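Local structure of signal recognition particle receptor FtsY (Sulfolobus acidocaldarius, 5L3S) at residues 115-118 / 119-123; 86-89 / 90-94; 141-144 / 145-148. The protein serves as the receptor for the signal recognition particle, a P-loop protein of the SRP54 family that pairs a helical bundle with a nucleotide-binding domain. All coordinates share one frame; numbering follows the deposited sequence.

Interaction 1: 115-118 / 119-123; sequences TTTI and AKVVN. With MG (magnesium ion), chain S; GNP (phosphoaminophosphonic acid-guanylate ester), chain R.
The first turns of the helix that follows a P-loop (Walker A motif) illustrate how one helix start can hold both the phosphates and the base of a nucleotide. In helix 114-127 successive amides donate back to carbonyls four residues earlier: Lys-120 N to Thr-116 O at 3.1 Å, Val-121 N to Thr-117 O and Val-122 N to Ile-118 O. The bond from Ala-119 N to Thr-115 O is weak. Toward the nucleotide, Thr-115 OG1 binds the magnesium ion at 2.1 Å, and the octahedral shell is completed by GNP O1G and O1B and three waters; Asp-190 accepts a second-shell hydrogen bond from the same hydroxyl. Thr-115 N meanwhile donates to GNP O1B. Thr-116 grips one alpha-phosphate oxygen twice, since its hydroxyl lies beside its own backbone N (chi1 -52°): OG1 and N both reach GNP O1A at 2.7 Å. Lys-120 runs back alongside this turn with its chain extended beyond CG, its CG 3.4 Å from Thr-116 O and its CE against the methyl CG2 of Thr-116. Its ammonium group is also held by the carbonyls of Gly-276 and Asp-281. On the flank facing the sheet, Ile-118 and Val-121 pack on Phe-106 of strand 102-107, while Val-122 lies on Leu-188. At the guanine, Lys-120 NZ makes a weak bond to GNP O6 at 3.2 Å. One water accepts from NZ at 2.7 Å, donates weakly to O6, and donates at 3.0 Å to Thr-117 OG1, which is also hydrogen-bonded to Gly-113 O.

Interaction 2: 86-89 / 90-94; sequences QKTD and LIEKI
An N-cap at the start of helix 90-96, where the chain leaves the loop after helix 66-85, shows how a short helix is begun at a protein surface. Asp-89 is the capping residue. With CG anti to the backbone N (chi1 176°), its carboxylate folds over the first turn, and the single oxygen OD2 accepts from two backbone amides, Ile-91 N at 3.3 Å and Glu-92 N at 3.4 Å. Both bonds are weak, and the first is well bent, with an N-H...O angle of 124°. The first regular helical bond is firmer: Lys-93 N donates to Asp-89 O at 2.9 Å, in the carbonyl plane. Just before the cap, Thr-88 lies between two side chains of the helix. Its methyl CG2 meets the carboxylate carbon CD of Glu-92 at 3.6 Å, the two side chains crossing at about a right angle, while its CB faces Lys-93 CG. Leu-90 turns inward onto Tyr-272 and Phe-216, and Ile-91 packs on Met-124 of helix 114-127. A water bridges the cap residue to the first turn, accepting from Asp-89 N at 2.8 Å and donating to Glu-92 OE1 at 3.1 Å.

Interaction 3: 141-144 / 145-148; sequences RAAA and QEQL. With GNP (phosphoaminophosphonic acid-guanylate ester), chain R; GOL (glycerol), chain U.
Arg-141 and Gln-147 meet where a type II turn, Arg-141 to Ala-144, leads into helix 144-155, part of the nucleotide pocket in the P-loop domain of SRP54-type proteins. Arg-141 NH2 donates to Gln-147 OE1 at 3.1 Å; the oxygen lies near the guanidinium plane, but the donor stands above the amide plane, the planes being 50° apart. Bends at chi2 and chi3 fold the arginine back, and NE and NH2 both donate to Ala-142 O, each at 3.0 Å. NH1 reaches O2G of this chain's own GNP at 2.9 Å and donates to a magnesium-bound water; Arg-141 also touches a second GNP. That water donates to Gln-147 OE1 at 2.6 Å and to GNP O2A, which Gln-147 NE2 meets almost straight, at 177°. Ala-144 N closes the turn on Arg-141 O, and Gln-147 N donates to Ala-143 O at the N-cap. A glycerol, probably from the crystallisation liquor, accepts from Gln-145 N and donates to Glu-146 OE1 and Arg-141 O. Gln-145 NE2 is satisfied by Ala-136 O and Arg-161 O. A polar side chain of another protein chain is hydrogen-bonded to Ala-143 N. Through Leu-148, helix 144-155 packs on strand 132-137, with helix 114-127 also against it.

Interactions 1 and 3 converge on one GNP, whereas interaction 2 lies apart from it. The centres of 1 and 3 are 14 Å apart, and they touch directly: Thr-115 CG2 lies 3.6 Å from Gln-147 CD and 3.9 Å from Leu-148 CD2. A magnesium-bound water belongs to both, so the metal held by the first contact is joined through it to the arginine and glutamine of the third. Interaction 2 has its centre 17 Å from that of interaction 1, with nearest atoms about 5 Å apart, and leans on the far part of helix 114-127, which carries interaction 1, with Ile-94 on Leu-125. From interaction 3 it is separated by 30 Å between centres.

Interaction 1: 115-118 / 119-123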
ATOM      1  N   THR B 115      11.359  -6.764   3.583  1.00 19.55           N
ATOM      2  CA  THR B 115      12.578  -6.749   4.394  1.00 18.03           C
ATOM      3  C   THR B 115      12.271  -6.778   5.887  1.00 22.28           C
ATOM      4  O   THR B 115      12.840  -7.566   6.646  1.00 19.80           O
ATOM      5  CB  THR B 115      13.453  -5.527   4.008  1.00 17.72           C
ATOM      6  OG1 THR B 115      13.863  -5.657   2.636  1.00 18.02           O
ATOM      7  CG2 THR B 115      14.658  -5.396   4.920  1.00 21.34           C
ATOM      8  N   THR B 116      11.326  -5.951   6.308  1.00 16.00           N
ATOM      9  CA  THR B 116      10.925  -5.928   7.715  1.00 17.87           C
ATOM     10  C   THR B 116      10.212  -7.233   8.131  1.00 19.47           C
ATOM     11  O   THR B 116      10.390  -7.721   9.247  1.00 20.11           O
ATOM     12  CB  THR B 116      10.021  -4.700   7.989  1.00 19.60           C
ATOM     13  OG1 THR B 116      10.688  -3.515   7.509  1.00 20.40           O
ATOM     14  CG2 THR B 116       9.741  -4.550   9.485  1.00 17.56           C
ATOM     15  N   THR B 117       9.418  -7.797   7.225  1.00 20.79           N
ATOM     16  CA  THR B 117       8.707  -9.048   7.512  1.00 19.72           C
ATOM     17  C   THR B 117       9.698 -10.204   7.676  1.00 15.93           C
ATOM     18  O   THR B 117       9.521 -11.092   8.509  1.00 21.14           O
ATOM     19  CB  THR B 117       7.669  -9.360   6.408  1.00 21.45           C
ATOM     20  OG1 THR B 117       6.701  -8.298   6.360  1.00 26.88           O
ATOM     21  CG2 THR B 117       6.943 -10.699   6.701  1.00 21.24           C
ATOM     22  N   ILE B 118      10.772 -10.178   6.898  1.00 22.66           N
ATOM     23  CA  ILE B 118      11.815 -11.183   7.056  1.00 20.44           C
ATOM     24  C   ILE B 118      12.413 -11.155   8.463  1.00 20.13           C
ATOM     25  O   ILE B 118      12.591 -12.200   9.097  1.00 23.57           O
ATOM     26  CB  ILE B 118      12.889 -11.032   5.972  1.00 18.97           C
ATOM     27  CG1 ILE B 118      12.388 -11.695   4.696  1.00 20.03           C
ATOM     28  CG2 ILE B 118      14.202 -11.671   6.413  1.00 20.58           C
ATOM     29  CD1 ILE B 118      13.277 -11.446   3.524  1.00 23.88           C
ATOM     30  N   ALA B 119      12.658  -9.956   8.976  1.00 21.42           N
ATOM     31  CA  ALA B 119      13.148  -9.799  10.343  1.00 22.29           C
ATOM     32  C   ALA B 119      12.177 -10.371  11.388  1.00 23.59           C
ATOM     33  O   ALA B 119      12.597 -11.000  12.361  1.00 20.73           O
ATOM     34  CB  ALA B 119      13.440  -8.326  10.623  1.00 18.96           C
ATOM     35  N   LYS B 120      10.881 -10.139  11.202  1.00 20.73           N
ATOM     36  CA  LYS B 120       9.887 -10.690  12.112  1.00 19.25           C
ATOM     37  C   LYS B 120       9.862 -12.214  12.034  1.00 21.99           C
ATOM     38  O   LYS B 120       9.680 -12.893  13.048  1.00 25.12           O
ATOM     39  CB  LYS B 120       8.481 -10.163  11.763  1.00 20.68           C
ATOM     40  CG  LYS B 120       8.330  -8.645  11.833  1.00 23.01           C
ATOM     41  CD  LYS B 120       6.914  -8.248  11.428  1.00 24.45           C
ATOM     42  CE  LYS B 120       6.747  -6.730  11.381  1.00 21.76           C
ATOM     43  NZ  LYS B 120       5.312  -6.367  11.112  1.00 22.00           N
ATOM     44  N   VAL B 121      10.013 -12.741  10.821  1.00 22.04           N
ATOM     45  CA  VAL B 121      10.015 -14.183  10.623  1.00 23.96           C
ATOM     46  C   VAL B 121      11.239 -14.800  11.290  1.00 23.57           C
ATOM     47  O   VAL B 121      11.141 -15.828  11.961  1.00 24.45           O
ATOM     48  CB  VAL B 121       9.924 -14.560   9.123  1.00 24.59           C
ATOM     49  CG1 VAL B 121      10.110 -16.075   8.934  1.00 24.11           C
ATOM     50  CG2 VAL B 121       8.561 -14.140   8.551  1.00 20.96           C
ATOM     51  N   VAL B 122      12.398 -14.173  11.130  1.00 23.67           N
ATOM     52  CA  VAL B 122      13.572 -14.600  11.897  1.00 26.61           C
ATOM     53  C   VAL B 122      13.287 -14.639  13.397  1.00 25.76           C
ATOM     54  O   VAL B 122      13.619 -15.612  14.079  1.00 29.65           O
ATOM     55  CB  VAL B 122      14.781 -13.657  11.670  1.00 28.95           C
ATOM     56  CG1 VAL B 122      15.923 -14.015  12.641  1.00 31.70           C
ATOM     57  CG2 VAL B 122      15.245 -13.747  10.236  1.00 27.14           C
ATOM     58  N   ASN B 123      12.689 -13.566  13.916  1.00 24.48           N
ATOM     59  CA  ASN B 123      12.349 -13.527  15.337  1.00 27.06           C
ATOM     60  C   ASN B 123      11.428 -14.676  15.752  1.00 27.47           C
ATOM     61  O   ASN B 123      11.624 -15.291  16.799  1.00 31.49           O
ATOM     62  CB  ASN B 123      11.714 -12.199  15.726  1.00 26.67           C
ATOM     63  CG  ASN B 123      11.483 -12.089  17.207  1.00 30.92           C
ATOM     64  OD1 ASN B 123      12.425 -11.985  17.980  1.00 36.30           O
ATOM     65  ND2 ASN B 123      10.220 -12.119  17.617  1.00 33.24           N
TER
HETATM   66 MG    MG S 402      13.231  -4.459   0.981  1.00 19.60          MG
HETATM   67  PG  GNP R 401      11.475  -2.452  -0.792  1.00 18.47           P
HETATM   68  O1G GNP R 401      12.581  -3.445  -0.525  1.00 20.00           O
HETATM   69  O2G GNP R 401      12.008  -1.075  -1.164  1.00 17.46           O
HETATM   70  O3G GNP R 401      10.533  -2.849  -1.908  1.00 15.78           O
HETATM   71  N3B GNP R 401      10.609  -2.284   0.543  1.00 15.34           N
HETATM   72  PB  GNP R 401      10.113  -3.575   1.399  1.00 18.91           P
HETATM   73  O1B GNP R 401      11.251  -4.452   1.674  1.00 16.22           O
HETATM   74  O2B GNP R 401       9.018  -4.233   0.671  1.00 18.86           O
HETATM   75  O3A GNP R 401       9.579  -2.998   2.693  1.00 14.07           O
HETATM   76  PA  GNP R 401      10.324  -2.586   3.969  1.00 21.18           P
HETATM   77  O1A GNP R 401      10.607  -3.783   4.826  1.00 23.59           O
HETATM   78  O2A GNP R 401      11.484  -1.696   3.652  1.00 18.07           O
HETATM   79  O5' GNP R 401       9.263  -1.790   4.806  1.00 22.41           O
HETATM   80  C5' GNP R 401       8.725  -0.500   4.368  1.00 17.04           C
HETATM   81  C4' GNP R 401       8.222   0.258   5.584  1.00 18.63           C
HETATM   82  O4' GNP R 401       6.991  -0.363   6.109  1.00 17.76           O
HETATM   83  C3' GNP R 401       9.195   0.281   6.747  1.00 16.73           C
HETATM   84  O3' GNP R 401       9.074   1.526   7.411  1.00 18.29           O
HETATM   85  C2' GNP R 401       8.679  -0.848   7.657  1.00 12.62           C
HETATM   86  O2' GNP R 401       9.036  -0.624   9.010  1.00 17.43           O
HETATM   87  C1' GNP R 401       7.173  -0.596   7.485  1.00 17.87           C
HETATM   88  N9  GNP R 401       6.365  -1.759   7.848  1.00 21.77           N
HETATM   89  C8  GNP R 401       6.503  -3.058   7.437  1.00 21.83           C
HETATM   90  N7  GNP R 401       5.589  -3.871   7.936  1.00 23.83           N
HETATM   91  C5  GNP R 401       4.806  -3.029   8.721  1.00 24.33           C
HETATM   92  C6  GNP R 401       3.673  -3.321   9.511  1.00 22.62           C
HETATM   93  O6  GNP R 401       3.158  -4.438   9.666  1.00 21.22           O
HETATM   94  N1  GNP R 401       3.177  -2.190  10.166  1.00 22.71           N
HETATM   95  C2  GNP R 401       3.714  -0.918  10.032  1.00 23.15           C
HETATM   96  N2  GNP R 401       3.139   0.074  10.710  1.00 19.24           N
HETATM   97  N3  GNP R 401       4.780  -0.641   9.290  1.00 18.05           N
HETATM   98  C4  GNP R 401       5.270  -1.735   8.676  1.00 20.18           C
HETATM   99  O   HOH W   1       5.372  -6.629   8.455  1.00 22.74           O
HETATM  100  O   HOH W   2      13.020  -6.351   0.157  1.00 18.41           O
HETATM  101  O   HOH W   3      13.580  -2.845   2.224  1.00 19.31           O
HETATM  102  O   HOH W   4      15.220  -4.289   0.355  1.00 16.30           O

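Interaction 2: 86-89 / 90-94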
ATOM      1  N   GLN B  86      -6.896 -22.819   4.521  1.00 50.49           N
ATOM      2  CA  GLN B  86      -5.790 -22.986   5.459  1.00 54.02           C
ATOM      3  C   GLN B  86      -4.944 -24.213   5.132  1.00 50.60           C
ATOM      4  O   GLN B  86      -5.466 -25.261   4.748  1.00 45.04           O
ATOM      5  CB  GLN B  86      -6.323 -23.123   6.887  1.00 60.30           C
ATOM      6  CG  GLN B  86      -6.696 -21.819   7.551  1.00 61.69           C
ATOM      7  CD  GLN B  86      -7.114 -22.014   8.992  1.00 62.76           C
ATOM      8  OE1 GLN B  86      -7.941 -22.873   9.299  1.00 65.94           O
ATOM      9  NE2 GLN B  86      -6.533 -21.224   9.890  1.00 67.73           N
ATOM     10  N   LYS B  87      -3.636 -24.069   5.306  1.00 44.36           N
ATOM     11  CA  LYS B  87      -2.692 -25.162   5.109  1.00 52.55           C
ATOM     12  C   LYS B  87      -2.016 -25.465   6.437  1.00 54.30           C
ATOM     13  O   LYS B  87      -2.303 -24.820   7.449  1.00 53.54           O
ATOM     14  CB  LYS B  87      -1.624 -24.764   4.088  1.00 55.31           C
ATOM     15  CG  LYS B  87      -2.166 -24.341   2.734  1.00 59.53           C
ATOM     16  CD  LYS B  87      -2.882 -25.484   2.035  1.00 65.22           C
ATOM     17  CE  LYS B  87      -2.895 -25.274   0.527  1.00 68.21           C
ATOM     18  NZ  LYS B  87      -3.282 -23.882   0.154  1.00 70.30           N
ATOM     19  N   THR B  88      -1.102 -26.427   6.424  1.00 57.84           N
ATOM     20  CA  THR B  88      -0.318 -26.755   7.610  1.00 57.50           C
ATOM     21  C   THR B  88       0.462 -25.538   8.099  1.00 46.01           C
ATOM     22  O   THR B  88       0.959 -24.741   7.300  1.00 41.19           O
ATOM     23  CB  THR B  88       0.667 -27.908   7.325  1.00 55.80           C
ATOM     24  OG1 THR B  88      -0.052 -29.022   6.783  1.00 53.81           O
ATOM     25  CG2 THR B  88       1.371 -28.345   8.602  1.00 58.90           C
ATOM     26  N   ASP B  89       0.552 -25.394   9.419  1.00 42.61           N
ATOM     27  CA  ASP B  89       1.325 -24.317  10.030  1.00 43.24           C
ATOM     28  C   ASP B  89       2.771 -24.350   9.538  1.00 41.38           C
ATOM     29  O   ASP B  89       3.363 -25.425   9.426  1.00 41.10           O
ATOM     30  CB  ASP B  89       1.278 -24.454  11.552  1.00 51.23           C
ATOM     31  CG  ASP B  89       2.143 -23.431  12.254  1.00 56.90           C
ATOM     32  OD1 ASP B  89       1.773 -22.239  12.257  1.00 65.30           O
ATOM     33  OD2 ASP B  89       3.187 -23.820  12.813  1.00 58.62           O
ATOM     34  N   LEU B  90       3.340 -23.177   9.261  1.00 34.50           N
ATOM     35  CA  LEU B  90       4.651 -23.097   8.619  1.00 38.29           C
ATOM     36  C   LEU B  90       5.766 -23.689   9.468  1.00 36.05           C
ATOM     37  O   LEU B  90       6.678 -24.332   8.950  1.00 36.27           O
ATOM     38  CB  LEU B  90       4.996 -21.651   8.253  1.00 32.65           C
ATOM     39  CG  LEU B  90       6.375 -21.448   7.621  1.00 36.07           C
ATOM     40  CD1 LEU B  90       6.501 -22.257   6.335  1.00 36.68           C
ATOM     41  CD2 LEU B  90       6.631 -19.984   7.354  1.00 30.05           C
ATOM     42  N   ILE B  91       5.707 -23.456  10.770  1.00 33.85           N
ATOM     43  CA  ILE B  91       6.733 -23.986  11.653  1.00 40.46           C
ATOM     44  C   ILE B  91       6.663 -25.510  11.678  1.00 41.28           C
ATOM     45  O   ILE B  91       7.692 -26.184  11.638  1.00 40.17           O
ATOM     46  CB  ILE B  91       6.623 -23.382  13.063  1.00 47.60           C
ATOM     47  CG1 ILE B  91       6.979 -21.893  13.011  1.00 50.06           C
ATOM     48  CG2 ILE B  91       7.545 -24.108  14.039  1.00 43.11           C
ATOM     49  CD1 ILE B  91       6.323 -21.082  14.095  1.00 58.75           C
ATOM     50  N   GLU B  92       5.447 -26.052  11.700  1.00 33.19           N
ATOM     51  CA  GLU B  92       5.278 -27.503  11.666  1.00 34.50           C
ATOM     52  C   GLU B  92       5.786 -28.050  10.334  1.00 37.33           C
ATOM     53  O   GLU B  92       6.421 -29.107  10.302  1.00 38.67           O
ATOM     54  CB  GLU B  92       3.813 -27.908  11.916  1.00 37.57           C
ATOM     55  CG  GLU B  92       3.545 -29.401  11.742  1.00 56.72           C
ATOM     56  CD  GLU B  92       2.068 -29.747  11.807  1.00 68.61           C
ATOM     57  OE1 GLU B  92       1.285 -28.929  12.341  1.00 73.89           O
ATOM     58  OE2 GLU B  92       1.686 -30.834  11.317  1.00 68.20           O
ATOM     59  N   LYS B  93       5.535 -27.313   9.252  1.00 35.05           N
ATOM     60  CA  LYS B  93       6.050 -27.649   7.921  1.00 42.92           C
ATOM     61  C   LYS B  93       7.570 -27.769   7.931  1.00 43.35           C
ATOM     62  O   LYS B  93       8.128 -28.747   7.439  1.00 47.00           O
ATOM     63  CB  LYS B  93       5.686 -26.571   6.898  1.00 41.88           C
ATOM     64  CG  LYS B  93       4.344 -26.714   6.192  1.00 54.69           C
ATOM     65  CD  LYS B  93       4.218 -25.625   5.113  1.00 57.38           C
ATOM     66  CE  LYS B  93       2.804 -25.499   4.548  1.00 59.67           C
ATOM     67  NZ  LYS B  93       2.481 -26.598   3.598  1.00 61.70           N
ATOM     68  N   ILE B  94       8.233 -26.753   8.473  1.00 38.50           N
ATOM     69  CA  ILE B  94       9.694 -26.749   8.554  1.00 35.62           C
ATOM     70  C   ILE B  94      10.201 -27.899   9.430  1.00 44.69           C
ATOM     71  O   ILE B  94      11.059 -28.672   9.004  1.00 43.73           O
ATOM     72  CB  ILE B  94      10.234 -25.416   9.090  1.00 36.11           C
ATOM     73  CG1 ILE B  94       9.813 -24.265   8.168  1.00 31.67           C
ATOM     74  CG2 ILE B  94      11.759 -25.480   9.219  1.00 42.33           C
ATOM     75  CD1 ILE B  94      10.162 -22.897   8.698  1.00 35.73           C
TER
HETATM   76  O   HOH W   5      -0.906 -27.275  10.950  1.00 53.92           O

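Interaction 3: 141-144 / 145-148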
ATOM      1  N   ARG B 141      18.432  -1.775  -4.584  1.00 27.38           N
ATOM      2  CA  ARG B 141      17.932  -0.531  -4.003  1.00 27.30           C
ATOM      3  C   ARG B 141      18.911   0.057  -3.003  1.00 26.88           C
ATOM      4  O   ARG B 141      19.585  -0.672  -2.281  1.00 23.02           O
ATOM      5  CB  ARG B 141      16.562  -0.726  -3.357  1.00 18.88           C
ATOM      6  CG  ARG B 141      15.756   0.582  -3.273  1.00 24.32           C
ATOM      7  CD  ARG B 141      14.976   0.664  -1.977  1.00 25.79           C
ATOM      8  NE  ARG B 141      15.855   0.587  -0.811  1.00 28.61           N
ATOM      9  CZ  ARG B 141      15.664  -0.248   0.202  1.00 23.51           C
ATOM     10  NH1 ARG B 141      14.614  -1.058   0.185  1.00 20.88           N
ATOM     11  NH2 ARG B 141      16.503  -0.270   1.233  1.00 21.17           N
ATOM     12  N   ALA B 142      18.994   1.380  -2.978  1.00 23.58           N
ATOM     13  CA  ALA B 142      19.867   2.079  -2.040  1.00 27.18           C
ATOM     14  C   ALA B 142      19.705   1.576  -0.597  1.00 26.57           C
ATOM     15  O   ALA B 142      18.585   1.464  -0.064  1.00 20.65           O
ATOM     16  CB  ALA B 142      19.641   3.594  -2.118  1.00 23.57           C
ATOM     17  N   ALA B 143      20.846   1.239  -0.008  1.00 21.31           N
ATOM     18  CA  ALA B 143      20.963   0.747   1.359  1.00 21.39           C
ATOM     19  C   ALA B 143      20.181  -0.533   1.663  1.00 22.00           C
ATOM     20  O   ALA B 143      19.875  -0.788   2.820  1.00 18.03           O
ATOM     21  CB  ALA B 143      20.587   1.842   2.356  1.00 20.04           C
ATOM     22  N   ALA B 144      19.860  -1.334   0.649  1.00 18.41           N
ATOM     23  CA  ALA B 144      19.074  -2.548   0.889  1.00 20.26           C
ATOM     24  C   ALA B 144      19.869  -3.537   1.738  1.00 23.83           C
ATOM     25  O   ALA B 144      19.327  -4.180   2.626  1.00 18.48           O
ATOM     26  CB  ALA B 144      18.666  -3.215  -0.441  1.00 21.62           C
ATOM     27  N   GLN B 145      21.164  -3.653   1.479  1.00 18.64           N
ATOM     28  CA  GLN B 145      21.946  -4.591   2.290  1.00 29.31           C
ATOM     29  C   GLN B 145      22.218  -4.043   3.695  1.00 21.24           C
ATOM     30  O   GLN B 145      22.210  -4.800   4.651  1.00 24.26           O
ATOM     31  CB  GLN B 145      23.231  -5.059   1.564  1.00 31.85           C
ATOM     32  CG  GLN B 145      22.932  -5.950   0.328  1.00 29.03           C
ATOM     33  CD  GLN B 145      24.103  -6.834  -0.112  1.00 33.62           C
ATOM     34  OE1 GLN B 145      25.273  -6.501   0.114  1.00 30.67           O
ATOM     35  NE2 GLN B 145      23.786  -7.971  -0.752  1.00 25.26           N
ATOM     36  N   GLU B 146      22.441  -2.732   3.819  1.00 21.24           N
ATOM     37  CA  GLU B 146      22.691  -2.100   5.130  1.00 21.13           C
ATOM     38  C   GLU B 146      21.469  -2.212   6.051  1.00 21.22           C
ATOM     39  O   GLU B 146      21.603  -2.397   7.271  1.00 22.96           O
ATOM     40  CB  GLU B 146      23.069  -0.619   4.988  1.00 17.63           C
ATOM     41  CG  GLU B 146      24.460  -0.317   4.375  1.00 26.97           C
ATOM     42  CD  GLU B 146      24.481  -0.328   2.849  1.00 35.42           C
ATOM     43  OE1 GLU B 146      23.526  -0.838   2.223  1.00 33.56           O
ATOM     44  OE2 GLU B 146      25.476   0.154   2.268  1.00 31.33           O
ATOM     45  N   GLN B 147      20.285  -2.054   5.467  1.00 21.31           N
ATOM     46  CA  GLN B 147      19.031  -2.184   6.189  1.00 18.20           C
ATOM     47  C   GLN B 147      18.936  -3.596   6.803  1.00 22.86           C
ATOM     48  O   GLN B 147      18.638  -3.758   7.990  1.00 19.83           O
ATOM     49  CB  GLN B 147      17.853  -1.946   5.223  1.00 18.46           C
ATOM     50  CG  GLN B 147      16.468  -1.874   5.907  1.00 22.04           C
ATOM     51  CD  GLN B 147      15.301  -1.856   4.921  1.00 20.99           C
ATOM     52  OE1 GLN B 147      15.488  -1.920   3.700  1.00 17.25           O
ATOM     53  NE2 GLN B 147      14.083  -1.757   5.453  1.00 19.21           N
ATOM     54  N   LEU B 148      19.205  -4.615   5.996  1.00 16.99           N
ATOM     55  CA  LEU B 148      19.169  -6.006   6.513  1.00 22.39           C
ATOM     56  C   LEU B 148      20.275  -6.277   7.509  1.00 23.11           C
ATOM     57  O   LEU B 148      20.083  -7.046   8.449  1.00 27.07           O
ATOM     58  CB  LEU B 148      19.302  -7.040   5.391  1.00 22.29           C
ATOM     59  CG  LEU B 148      18.073  -7.532   4.628  1.00 24.07           C
ATOM     60  CD1 LEU B 148      18.546  -8.418   3.484  1.00 28.55           C
ATOM     61  CD2 LEU B 148      17.120  -8.300   5.552  1.00 21.21           C
TER
HETATM   62  PG  GNP R 401      11.475  -2.452  -0.792  1.00 18.47           P
HETATM   63  O1G GNP R 401      12.581  -3.445  -0.525  1.00 20.00           O
HETATM   64  O2G GNP R 401      12.008  -1.075  -1.164  1.00 17.46           O
HETATM   65  O3G GNP R 401      10.533  -2.849  -1.908  1.00 15.78           O
HETATM   66  N3B GNP R 401      10.609  -2.284   0.543  1.00 15.34           N
HETATM   67  PB  GNP R 401      10.113  -3.575   1.399  1.00 18.91           P
HETATM   68  O1B GNP R 401      11.251  -4.452   1.674  1.00 16.22           O
HETATM   69  O2B GNP R 401       9.018  -4.233   0.671  1.00 18.86           O
HETATM   70  O3A GNP R 401       9.579  -2.998   2.693  1.00 14.07           O
HETATM   71  PA  GNP R 401      10.324  -2.586   3.969  1.00 21.18           P
HETATM   72  O1A GNP R 401      10.607  -3.783   4.826  1.00 23.59           O
HETATM   73  O2A GNP R 401      11.484  -1.696   3.652  1.00 18.07           O
HETATM   74  O5' GNP R 401       9.263  -1.790   4.806  1.00 22.41           O
HETATM   75  C5' GNP R 401       8.725  -0.500   4.368  1.00 17.04           C
HETATM   76  C4' GNP R 401       8.222   0.258   5.584  1.00 18.63           C
HETATM   77  O4' GNP R 401       6.991  -0.363   6.109  1.00 17.76           O
HETATM   78  C3' GNP R 401       9.195   0.281   6.747  1.00 16.73           C
HETATM   79  O3' GNP R 401       9.074   1.526   7.411  1.00 18.29           O
HETATM   80  C2' GNP R 401       8.679  -0.848   7.657  1.00 12.62           C
HETATM   81  O2' GNP R 401       9.036  -0.624   9.010  1.00 17.43           O
HETATM   82  C1' GNP R 401       7.173  -0.596   7.485  1.00 17.87           C
HETATM   83  N9  GNP R 401       6.365  -1.759   7.848  1.00 21.77           N
HETATM   84  C8  GNP R 401       6.503  -3.058   7.437  1.00 21.83           C
HETATM   85  N7  GNP R 401       5.589  -3.871   7.936  1.00 23.83           N
HETATM   86  C5  GNP R 401       4.806  -3.029   8.721  1.00 24.33           C
HETATM   87  C6  GNP R 401       3.673  -3.321   9.511  1.00 22.62           C
HETATM   88  O6  GNP R 401       3.158  -4.438   9.666  1.00 21.22           O
HETATM   89  N1  GNP R 401       3.177  -2.190  10.166  1.00 22.71           N
HETATM   90  C2  GNP R 401       3.714  -0.918  10.032  1.00 23.15           C
HETATM   91  N2  GNP R 401       3.139   0.074  10.710  1.00 19.24           N
HETATM   92  N3  GNP R 401       4.780  -0.641   9.290  1.00 18.05           N
HETATM   93  C4  GNP R 401       5.270  -1.735   8.676  1.00 20.18           C
HETATM   94  C1  GOL U 404      23.366  -1.224  -1.024  1.00 55.70           C
HETATM   95  O1  GOL U 404      22.946  -2.279  -0.186  1.00 46.31           O
HETATM   96  C2  GOL U 404      23.173  -1.672  -2.466  1.00 61.43           C
HETATM   97  O2  GOL U 404      21.914  -2.308  -2.577  1.00 58.06           O
HETATM   98  C3  GOL U 404      23.236  -0.460  -3.386  1.00 60.01           C
HETATM   99  O3  GOL U 404      23.146  -0.874  -4.734  1.00 59.91           O
HETATM  100  O   HOH W   3      13.580  -2.845   2.224  1.00 19.31           O